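Local atomic coordinates of dihydroorotate dehydrogenase (Schistosoma mansoni, PDB entry 6UY4), a protein that probably oxidises (S)-dihydroorotate to orotate with a quinone as electron acceptor, using FMN as cofactor, in the de novo synthesis of pyrimidines. Residues 45-48 against 49-53; 305-308 against 309-313; 218-221 against 222-226. All blocks are in the same frame, centred on the assembly; numbering follows the deposited sequence.

Contact 1 (45-48 against 49-53); sequences DGET and AHNLS. With QLA (2-[(4-fluorophenyl)amino]-3-hydroxynaphthalene-1,4-dione), chain B.
The imidazole of H50, which follows G46 by one helical turn, turns an edge to the bound naphthoquinone QLA: ND1 of H50 donates to QLA O1 at 2.6 Å, with the acceptor near the ring plane. The bond is bent, at 137° about the hydrogen. F92 meets the same imidazole edge-to-face, while E47 O approaches the ring obliquely. With CG of H50 anti to its backbone N (chi1 177°), the imidazole can reach the quinone oxygen. The E47 carboxylate and the N51 amide have planes 63° apart, and it is E47 CG that packs against N51 ND2, at 4.0 Å. The carboxylate itself is taken up by salt bridges, OE2 to R127 and OE1 to R125.

All this happens on the first turns of helix 46-58, whose N-cap is D45. D45 OD2 accepts twice, from T48 OG1 at 3.0 Å and from T48 N at 3.3 Å, both on the anti side, T48 OG1 near the carboxylate plane and T48 N tilted further out of it. Backbone bonds then carry the helix on, among them H50 N to G46 O and N51 N to E47 O. As in other class 2 enzymes, this amino-terminal helix lines the quinone site, here filled by the inhibitor. G46, having no side chain, lets the fused rings approach its backbone, with G46 O 3.8 Å from QLA C11. A49 CB lies 3.6 Å from QLA O3, and R130 donates a further hydrogen bond to the ligand. A49 O and QLA O2 make a weak bond, and S53 lies close to that same ligand oxygen.

Contact 2 (305-308 against 309-313); sequences RPLF and EKSTD
F308 and T312, one turn apart on the same helix, meet at an angle, with the hydroxyl of T312 over one face of the phenyl ring. OG1 of T312 stands above the ring plane but is offset toward the rim, and its nearest ring atom is F308 CE1, at 3.3 Å. The same hydroxyl donates to F308 O at 2.6 Å, while T312 N donates to F308 O at 3.0 Å. The two donors reach this carbonyl from opposite faces of its plane, so the oxygen is gripped twice by one residue. The phenyl group extends with CG anti to the F308 nitrogen (chi1 168°), which brings its face beneath the threonine oxygen.

At L307 and S311, one position earlier, a carbonyl again takes two bonds from one residue, without a ring beneath the hydroxyl. S311 N bonds to L307 O at 3.0 Å almost in line with the carbonyl, and S311 OG adds a second bond of 2.9 Å from above the carbonyl plane. A chi1 of 61° sets OG between the backbone N and the carbonyl carbon of S311 and folds it back toward the preceding turn. On the apolar side, L307 CG lies 4.0 Å from S311 CB. Both hydroxyls are also hydrogen-bonded to K343 NZ, so a single lysine serves the two neighbouring residues.

L307 lines the FMN pocket and touches the cofactor, and S311 packs on the loop at S271, an FMN-binding residue. The helix, 305-321, follows strand 301-304 in the chain; F308 packs on D339, S342 and K343 of helix 337-346, and K310 reaches out to a salt bridge with D245.

Contact 3 (218-221 against 222-226); sequences LRDL and LSKVL
D220 and K224 pair along the helix through a salt bridge of 3.4 Å between D220 OD1 and K224 NZ. The lysine chain, extended beyond CG, crosses the aspartate at an angle, so its methylene CE comes to 3.2 Å from D220 OD1 as well. CG of D220 is anti to its backbone N, and this torsion, chi1 160°, places the carboxylate beside the lysine chain one turn on.

Two aliphatic pairs accompany this bridge. L221 and V225 run side by side, pointing the same way, with L221 CD1 3.8 Å from V225 CG2. L218 and L222 are likewise aligned, and their closest side-chain atoms are L218 CD1 and L222 CG, 4.1 Å apart.

Behind the side chains, regular i to i+4 backbone bonds fix the spacing: L222 N to L218 O at 2.9 Å, K224 N to D220 O at 3.1 Å, and V225 N to L221 O at 2.9 Å. Each pair therefore sits one turn apart.

Further out, the two aliphatic pairs face different neighbours. L221 and V225 lean on T180, Y183 and V187 of helix 179-190, whereas L218 and L222 meet I254 and V257 of helix 248-259. The helix is thus wedged between its two neighbours, as expected of an outer helix in a TIM barrel, where helix 215-230 forms the connection of the beta-alpha-beta unit between strands 196-200 and 238-242.

Along the chain, contact 1 comes first, then contact 3 and finally contact 2, each within its own helix: 46-58, 215-230 and 305-321. No two of them touch. The centres of contacts 1 and 2 lie about 25 Å apart, those of contacts 2 and 3 about 29 Å, and those of contacts 1 and 3 about 36 Å, on opposite sides of the chain's centre. Contacts 2 and 3 belong to the eight-stranded parallel barrel, with FMN at the C-terminal ends of its strands; both lie on helices packed around it, contact 2 nearer FMN. Contact 1 belongs to the amino-terminal helical part at the inhibitor site, the side chain of H50 about 6 Å from FMN, consistent with quinone access to the flavin.

Contact 1 (45-48 against 49-53)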
ATOM      1  N   ASP A  45       0.276 -16.973 -14.950  1.00 93.69           N
ATOM      2  CA  ASP A  45       0.394 -16.820 -13.507  1.00 89.81           C
ATOM      3  C   ASP A  45       0.652 -15.363 -13.143  1.00 91.63           C
ATOM      4  O   ASP A  45       1.483 -14.689 -13.761  1.00 86.23           O
ATOM      5  CB  ASP A  45       1.516 -17.704 -12.964  1.00 80.90           C
ATOM      6  CG  ASP A  45       1.538 -17.753 -11.450  1.00 87.25           C
ATOM      7  OD1 ASP A  45       0.557 -18.250 -10.856  1.00 82.93           O
ATOM      8  OD2 ASP A  45       2.535 -17.296 -10.853  1.00 97.47           O
ATOM      9  N   GLY A  46      -0.064 -14.882 -12.125  1.00 92.48           N
ATOM     10  CA  GLY A  46       0.025 -13.475 -11.771  1.00 91.39           C
ATOM     11  C   GLY A  46       1.341 -13.098 -11.118  1.00 94.48           C
ATOM     12  O   GLY A  46       1.935 -12.068 -11.451  1.00 92.43           O
ATOM     13  N   GLU A  47       1.814 -13.919 -10.177  1.00 89.38           N
ATOM     14  CA  GLU A  47       3.053 -13.593  -9.478  1.00 84.71           C
ATOM     15  C   GLU A  47       4.258 -13.656 -10.407  1.00 89.91           C
ATOM     16  O   GLU A  47       5.231 -12.919 -10.209  1.00 91.76           O
ATOM     17  CB  GLU A  47       3.251 -14.527  -8.284  1.00 87.86           C
ATOM     18  CG  GLU A  47       4.422 -14.153  -7.390  1.00 88.69           C
ATOM     19  CD  GLU A  47       4.477 -14.980  -6.122  1.00 91.23           C
ATOM     20  OE1 GLU A  47       3.521 -15.743  -5.870  1.00 90.90           O
ATOM     21  OE2 GLU A  47       5.474 -14.868  -5.379  1.00 92.27           O
ATOM     22  N   THR A  48       4.212 -14.522 -11.422  1.00 93.61           N
ATOM     23  CA  THR A  48       5.302 -14.579 -12.392  1.00 88.33           C
ATOM     24  C   THR A  48       5.399 -13.278 -13.176  1.00 86.22           C
ATOM     25  O   THR A  48       6.493 -12.736 -13.373  1.00 87.22           O
ATOM     26  CB  THR A  48       5.101 -15.764 -13.337  1.00 82.99           C
ATOM     27  OG1 THR A  48       5.017 -16.974 -12.575  1.00 79.31           O
ATOM     28  CG2 THR A  48       6.262 -15.863 -14.315  1.00 75.64           C
ATOM     29  N   ALA A  49       4.255 -12.760 -13.633  1.00 82.65           N
ATOM     30  CA  ALA A  49       4.252 -11.468 -14.310  1.00 86.63           C
ATOM     31  C   ALA A  49       4.672 -10.348 -13.367  1.00 90.38           C
ATOM     32  O   ALA A  49       5.283  -9.366 -13.802  1.00 91.46           O
ATOM     33  CB  ALA A  49       2.867 -11.184 -14.894  1.00 88.90           C
ATOM     34  N   HIS A  50       4.355 -10.480 -12.077  1.00 91.52           N
ATOM     35  CA  HIS A  50       4.789  -9.489 -11.100  1.00 87.86           C
ATOM     36  C   HIS A  50       6.308  -9.470 -10.983  1.00 81.69           C
ATOM     37  O   HIS A  50       6.932  -8.403 -11.019  1.00 83.88           O
ATOM     38  CB  HIS A  50       4.144  -9.776  -9.743  1.00 91.18           C
ATOM     39  CG  HIS A  50       4.579  -8.844  -8.656  1.00 87.25           C
ATOM     40  ND1 HIS A  50       4.441  -7.475  -8.748  1.00 83.02           N
ATOM     41  CD2 HIS A  50       5.146  -9.083  -7.450  1.00 83.51           C
ATOM     42  CE1 HIS A  50       4.907  -6.913  -7.647  1.00 81.95           C
ATOM     43  NE2 HIS A  50       5.341  -7.866  -6.843  1.00 81.59           N
ATOM     44  N   ASN A  51       6.922 -10.649 -10.848  1.00 76.25           N
ATOM     45  CA  ASN A  51       8.378 -10.722 -10.773  1.00 82.83           C
ATOM     46  C   ASN A  51       9.025 -10.184 -12.043  1.00 85.21           C
ATOM     47  O   ASN A  51      10.093  -9.564 -11.990  1.00 82.75           O
ATOM     48  CB  ASN A  51       8.821 -12.163 -10.524  1.00 85.92           C
ATOM     49  CG  ASN A  51       8.314 -12.710  -9.208  1.00 85.80           C
ATOM     50  OD1 ASN A  51       8.204 -11.984  -8.221  1.00 93.50           O
ATOM     51  ND2 ASN A  51       8.000 -14.000  -9.186  1.00 87.95           N
ATOM     52  N   LEU A  52       8.389 -10.408 -13.194  1.00 88.28           N
ATOM     53  CA  LEU A  52       8.977  -9.971 -14.455  1.00 87.77           C
ATOM     54  C   LEU A  52       8.951  -8.454 -14.585  1.00 86.98           C
ATOM     55  O   LEU A  52       9.932  -7.849 -15.033  1.00 91.89           O
ATOM     56  CB  LEU A  52       8.245 -10.626 -15.626  1.00 89.68           C
ATOM     57  CG  LEU A  52       8.921 -10.489 -16.991  1.00 88.23           C
ATOM     58  CD1 LEU A  52      10.309 -11.109 -16.958  1.00 88.70           C
ATOM     59  CD2 LEU A  52       8.072 -11.125 -18.080  1.00 91.55           C
ATOM     60  N   SER A  53       7.844  -7.819 -14.193  1.00 81.16           N
ATOM     61  CA  SER A  53       7.755  -6.365 -14.300  1.00 87.34           C
ATOM     62  C   SER A  53       8.677  -5.676 -13.301  1.00 83.88           C
ATOM     63  O   SER A  53       9.244  -4.618 -13.601  1.00 81.16           O
ATOM     64  CB  SER A  53       6.311  -5.910 -14.102  1.00 86.05           C
ATOM     65  OG  SER A  53       5.806  -6.340 -12.852  1.00 90.11           O
TER
HETATM   66  C1  QLA B 401       1.922  -7.525 -11.388  1.00 96.31           C
HETATM   67  O1  QLA B 401       2.561  -7.031 -10.475  1.00108.32           O
HETATM   68  C2  QLA B 401       2.371  -7.278 -12.792  1.00 97.57           C
HETATM   69  O2  QLA B 401       3.500  -6.597 -12.934  1.00105.98           O
HETATM   70  C3  QLA B 401       1.596  -7.748 -13.878  1.00 99.49           C
HETATM   71  O3  QLA B 401      -0.139  -9.222 -14.595  1.00 95.28           O
HETATM   72  C4  QLA B 401       2.318  -6.049 -15.543  1.00106.55           C
HETATM   73  C5  QLA B 401       1.894  -4.915 -14.863  1.00109.77           C
HETATM   74  C6  QLA B 401       2.327  -3.657 -15.247  1.00112.64           C
HETATM   75  C7  QLA B 401       3.194  -3.561 -16.300  1.00115.03           C
HETATM   76  C8  QLA B 401       3.645  -4.653 -16.987  1.00114.93           C
HETATM   77  C9  QLA B 401       3.206  -5.908 -16.600  1.00109.94           C
HETATM   78  C10 QLA B 401       0.451  -8.690 -13.618  1.00100.88           C
HETATM   79  C11 QLA B 401       0.030  -8.925 -12.224  1.00102.19           C
HETATM   80  C12 QLA B 401      -1.088  -9.711 -11.977  1.00102.87           C
HETATM   81  C13 QLA B 401      -1.503  -9.938 -10.681  1.00113.52           C
HETATM   82  C14 QLA B 401      -0.804  -9.382  -9.616  1.00102.29           C
HETATM   83  C15 QLA B 401       0.308  -8.600  -9.849  1.00 94.45           C
HETATM   84  C16 QLA B 401       0.731  -8.364 -11.153  1.00100.34           C
HETATM   85  F1  QLA B 401       3.623  -2.327 -16.678  1.00119.30           F
HETATM   86  N1  QLA B 401       1.878  -7.339 -15.132  1.00101.15           N

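Contact 2 (305-308 against 309-313)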
ATOM      1  N   ARG A 305     -11.151  -2.346  -8.468  1.00 76.43           N
ATOM      2  CA  ARG A 305     -12.349  -1.515  -8.535  1.00 76.57           C
ATOM      3  C   ARG A 305     -13.450  -1.922  -7.559  1.00 70.83           C
ATOM      4  O   ARG A 305     -14.086  -1.020  -6.990  1.00 77.71           O
ATOM      5  CB  ARG A 305     -12.880  -1.496  -9.973  1.00 80.49           C
ATOM      6  CG  ARG A 305     -11.812  -1.223 -11.020  1.00 82.34           C
ATOM      7  CD  ARG A 305     -12.419  -0.712 -12.314  1.00 88.07           C
ATOM      8  NE  ARG A 305     -12.967   0.633 -12.162  1.00 91.94           N
ATOM      9  CZ  ARG A 305     -13.498   1.341 -13.154  1.00 91.44           C
ATOM     10  NH1 ARG A 305     -13.556   0.834 -14.377  1.00 99.35           N
ATOM     11  NH2 ARG A 305     -13.971   2.559 -12.922  1.00 91.52           N
ATOM     12  N   PRO A 306     -13.740  -3.211  -7.322  1.00 67.28           N
ATOM     13  CA  PRO A 306     -14.773  -3.551  -6.326  1.00 68.97           C
ATOM     14  C   PRO A 306     -14.473  -3.046  -4.922  1.00 78.42           C
ATOM     15  O   PRO A 306     -15.367  -3.095  -4.067  1.00 80.18           O
ATOM     16  CB  PRO A 306     -14.807  -5.085  -6.361  1.00 65.02           C
ATOM     17  CG  PRO A 306     -14.325  -5.433  -7.713  1.00 70.59           C
ATOM     18  CD  PRO A 306     -13.282  -4.412  -8.046  1.00 69.96           C
ATOM     19  N   LEU A 307     -13.259  -2.564  -4.661  1.00 78.66           N
ATOM     20  CA  LEU A 307     -12.885  -2.066  -3.345  1.00 68.69           C
ATOM     21  C   LEU A 307     -13.148  -0.575  -3.171  1.00 66.87           C
ATOM     22  O   LEU A 307     -13.269  -0.113  -2.031  1.00 72.10           O
ATOM     23  CB  LEU A 307     -11.401  -2.358  -3.087  1.00 71.27           C
ATOM     24  CG  LEU A 307     -10.765  -1.905  -1.771  1.00 67.96           C
ATOM     25  CD1 LEU A 307     -11.452  -2.568  -0.591  1.00 65.56           C
ATOM     26  CD2 LEU A 307      -9.275  -2.201  -1.766  1.00 63.32           C
ATOM     27  N   PHE A 308     -13.264   0.177  -4.270  1.00 74.89           N
ATOM     28  CA  PHE A 308     -13.291   1.635  -4.180  1.00 73.46           C
ATOM     29  C   PHE A 308     -14.431   2.132  -3.298  1.00 72.10           C
ATOM     30  O   PHE A 308     -14.235   3.033  -2.475  1.00 69.57           O
ATOM     31  CB  PHE A 308     -13.399   2.248  -5.576  1.00 70.13           C
ATOM     32  CG  PHE A 308     -13.722   3.715  -5.563  1.00 67.74           C
ATOM     33  CD1 PHE A 308     -12.740   4.651  -5.294  1.00 71.05           C
ATOM     34  CD2 PHE A 308     -15.011   4.156  -5.813  1.00 68.12           C
ATOM     35  CE1 PHE A 308     -13.037   6.002  -5.275  1.00 72.33           C
ATOM     36  CE2 PHE A 308     -15.313   5.503  -5.795  1.00 68.28           C
ATOM     37  CZ  PHE A 308     -14.324   6.427  -5.528  1.00 66.61           C
ATOM     38  N   GLU A 309     -15.629   1.566  -3.457  1.00 71.04           N
ATOM     39  CA  GLU A 309     -16.785   2.090  -2.734  1.00 75.76           C
ATOM     40  C   GLU A 309     -16.629   1.914  -1.228  1.00 74.82           C
ATOM     41  O   GLU A 309     -16.947   2.823  -0.453  1.00 75.43           O
ATOM     42  CB  GLU A 309     -18.064   1.415  -3.227  1.00 83.72           C
ATOM     43  CG  GLU A 309     -19.326   1.916  -2.543  1.00 90.87           C
ATOM     44  CD  GLU A 309     -20.589   1.327  -3.139  1.00115.20           C
ATOM     45  OE1 GLU A 309     -20.504   0.683  -4.205  1.00118.64           O
ATOM     46  OE2 GLU A 309     -21.669   1.509  -2.538  1.00115.96           O
ATOM     47  N   LYS A 310     -16.129   0.756  -0.793  1.00 74.43           N
ATOM     48  CA  LYS A 310     -15.999   0.495   0.638  1.00 69.79           C
ATOM     49  C   LYS A 310     -14.822   1.251   1.242  1.00 73.75           C
ATOM     50  O   LYS A 310     -14.966   1.910   2.278  1.00 77.76           O
ATOM     51  CB  LYS A 310     -15.858  -1.007   0.888  1.00 68.46           C
ATOM     52  CG  LYS A 310     -16.048  -1.406   2.341  1.00 75.70           C
ATOM     53  CD  LYS A 310     -16.093  -2.915   2.503  1.00 81.71           C
ATOM     54  CE  LYS A 310     -16.431  -3.303   3.935  1.00 87.34           C
ATOM     55  NZ  LYS A 310     -16.509  -4.780   4.109  1.00 88.60           N
ATOM     56  N   SER A 311     -13.650   1.172   0.605  1.00 70.54           N
ATOM     57  CA  SER A 311     -12.465   1.825   1.155  1.00 67.29           C
ATOM     58  C   SER A 311     -12.630   3.338   1.215  1.00 66.64           C
ATOM     59  O   SER A 311     -12.047   3.989   2.088  1.00 70.43           O
ATOM     60  CB  SER A 311     -11.229   1.459   0.331  1.00 69.43           C
ATOM     61  OG  SER A 311     -11.363   1.887  -1.012  1.00 73.66           O
ATOM     62  N   THR A 312     -13.418   3.914   0.304  1.00 68.06           N
ATOM     63  CA  THR A 312     -13.658   5.355   0.347  1.00 68.20           C
ATOM     64  C   THR A 312     -14.579   5.720   1.505  1.00 71.66           C
ATOM     65  O   THR A 312     -14.331   6.696   2.224  1.00 73.25           O
ATOM     66  CB  THR A 312     -14.247   5.834  -0.981  1.00 69.88           C
ATOM     67  OG1 THR A 312     -13.357   5.492  -2.051  1.00 65.82           O
ATOM     68  CG2 THR A 312     -14.446   7.343  -0.960  1.00 63.66           C
ATOM     69  N   ASP A 313     -15.653   4.948   1.697  1.00 69.39           N
ATOM     70  CA  ASP A 313     -16.546   5.187   2.828  1.00 71.57           C
ATOM     71  C   ASP A 313     -15.800   5.078   4.149  1.00 69.26           C
ATOM     72  O   ASP A 313     -15.992   5.906   5.049  1.00 66.63           O
ATOM     73  CB  ASP A 313     -17.716   4.205   2.794  1.00 74.62           C
ATOM     74  CG  ASP A 313     -18.690   4.493   1.667  1.00 94.76           C
ATOM     75  OD1 ASP A 313     -18.795   5.668   1.253  1.00 95.63           O
ATOM     76  OD2 ASP A 313     -19.360   3.544   1.205  1.00 94.67           O
TER

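Contact 3 (218-221 against 222-226)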
ATOM      1  N   LEU A 218      -2.813  -2.499  20.767  1.00 72.74           N
ATOM      2  CA  LEU A 218      -2.493  -1.440  19.816  1.00 71.31           C
ATOM      3  C   LEU A 218      -1.855  -0.249  20.518  1.00 72.95           C
ATOM      4  O   LEU A 218      -0.870   0.315  20.027  1.00 72.31           O
ATOM      5  CB  LEU A 218      -3.750  -1.011  19.062  1.00 70.81           C
ATOM      6  CG  LEU A 218      -3.581   0.170  18.102  1.00 73.87           C
ATOM      7  CD1 LEU A 218      -2.524  -0.137  17.050  1.00 66.73           C
ATOM      8  CD2 LEU A 218      -4.905   0.531  17.448  1.00 75.27           C
ATOM      9  N   ARG A 219      -2.404   0.149  21.669  1.00 73.23           N
ATOM     10  CA  ARG A 219      -1.810   1.240  22.435  1.00 68.55           C
ATOM     11  C   ARG A 219      -0.405   0.879  22.897  1.00 70.12           C
ATOM     12  O   ARG A 219       0.498   1.724  22.890  1.00 72.31           O
ATOM     13  CB  ARG A 219      -2.697   1.585  23.631  1.00 65.93           C
ATOM     14  CG  ARG A 219      -2.295   2.858  24.357  1.00 70.98           C
ATOM     15  CD  ARG A 219      -3.050   3.012  25.669  1.00 83.47           C
ATOM     16  NE  ARG A 219      -4.500   2.968  25.489  1.00 90.33           N
ATOM     17  CZ  ARG A 219      -5.260   4.036  25.265  1.00 87.73           C
ATOM     18  NH1 ARG A 219      -4.711   5.241  25.188  1.00 81.53           N
ATOM     19  NH2 ARG A 219      -6.570   3.900  25.117  1.00 82.37           N
ATOM     20  N   ASP A 220      -0.203  -0.376  23.306  1.00 66.49           N
ATOM     21  CA  ASP A 220       1.133  -0.830  23.674  1.00 69.25           C
ATOM     22  C   ASP A 220       2.075  -0.789  22.478  1.00 70.96           C
ATOM     23  O   ASP A 220       3.229  -0.358  22.601  1.00 70.49           O
ATOM     24  CB  ASP A 220       1.060  -2.244  24.250  1.00 73.48           C
ATOM     25  CG  ASP A 220       2.392  -2.959  24.204  1.00 79.90           C
ATOM     26  OD1 ASP A 220       3.244  -2.685  25.076  1.00 80.66           O
ATOM     27  OD2 ASP A 220       2.588  -3.791  23.292  1.00 75.40           O
ATOM     28  N   LEU A 221       1.599  -1.232  21.312  1.00 69.86           N
ATOM     29  CA  LEU A 221       2.431  -1.215  20.113  1.00 65.81           C
ATOM     30  C   LEU A 221       2.838   0.207  19.750  1.00 67.90           C
ATOM     31  O   LEU A 221       4.018   0.486  19.514  1.00 69.04           O
ATOM     32  CB  LEU A 221       1.688  -1.880  18.954  1.00 67.96           C
ATOM     33  CG  LEU A 221       2.310  -1.746  17.562  1.00 65.46           C
ATOM     34  CD1 LEU A 221       3.680  -2.401  17.511  1.00 70.27           C
ATOM     35  CD2 LEU A 221       1.390  -2.342  16.508  1.00 61.96           C
ATOM     36  N   LEU A 222       1.870   1.128  19.711  1.00 64.20           N
ATOM     37  CA  LEU A 222       2.181   2.507  19.349  1.00 61.43           C
ATOM     38  C   LEU A 222       3.088   3.169  20.377  1.00 62.55           C
ATOM     39  O   LEU A 222       3.907   4.022  20.017  1.00 68.54           O
ATOM     40  CB  LEU A 222       0.893   3.312  19.181  1.00 69.26           C
ATOM     41  CG  LEU A 222      -0.013   2.895  18.023  1.00 69.82           C
ATOM     42  CD1 LEU A 222      -1.172   3.867  17.874  1.00 66.65           C
ATOM     43  CD2 LEU A 222       0.783   2.798  16.732  1.00 61.96           C
ATOM     44  N   SER A 223       2.963   2.794  21.650  1.00 66.61           N
ATOM     45  CA  SER A 223       3.816   3.384  22.678  1.00 67.04           C
ATOM     46  C   SER A 223       5.276   3.007  22.457  1.00 62.60           C
ATOM     47  O   SER A 223       6.161   3.871  22.466  1.00 63.89           O
ATOM     48  CB  SER A 223       3.344   2.943  24.064  1.00 65.01           C
ATOM     49  OG  SER A 223       4.090   3.584  25.083  1.00 73.35           O
ATOM     50  N   LYS A 224       5.546   1.716  22.251  1.00 61.29           N
ATOM     51  CA  LYS A 224       6.916   1.275  22.015  1.00 65.09           C
ATOM     52  C   LYS A 224       7.448   1.801  20.687  1.00 66.52           C
ATOM     53  O   LYS A 224       8.630   2.151  20.581  1.00 64.70           O
ATOM     54  CB  LYS A 224       6.989  -0.251  22.052  1.00 62.33           C
ATOM     55  CG  LYS A 224       6.679  -0.860  23.408  1.00 66.31           C
ATOM     56  CD  LYS A 224       6.595  -2.375  23.321  1.00 75.72           C
ATOM     57  CE  LYS A 224       6.384  -2.998  24.689  1.00 70.02           C
ATOM     58  NZ  LYS A 224       6.069  -4.452  24.593  1.00 86.80           N
ATOM     59  N   VAL A 225       6.592   1.863  19.665  1.00 65.11           N
ATOM     60  CA  VAL A 225       7.030   2.336  18.355  1.00 64.91           C
ATOM     61  C   VAL A 225       7.410   3.811  18.415  1.00 65.80           C
ATOM     62  O   VAL A 225       8.434   4.225  17.858  1.00 64.93           O
ATOM     63  CB  VAL A 225       5.940   2.068  17.302  1.00 62.66           C
ATOM     64  CG1 VAL A 225       6.187   2.897  16.053  1.00 67.20           C
ATOM     65  CG2 VAL A 225       5.903   0.589  16.954  1.00 64.30           C
ATOM     66  N   LEU A 226       6.600   4.626  19.096  1.00 64.01           N
ATOM     67  CA  LEU A 226       6.917   6.047  19.207  1.00 69.21           C
ATOM     68  C   LEU A 226       8.152   6.284  20.067  1.00 66.54           C
ATOM     69  O   LEU A 226       8.891   7.248  19.832  1.00 62.39           O
ATOM     70  CB  LEU A 226       5.720   6.813  19.768  1.00 64.75           C
ATOM     71  CG  LEU A 226       4.537   6.928  18.807  1.00 65.45           C
ATOM     72  CD1 LEU A 226       3.438   7.775  19.415  1.00 61.57           C
ATOM     73  CD2 LEU A 226       4.991   7.501  17.473  1.00 62.27           C
TER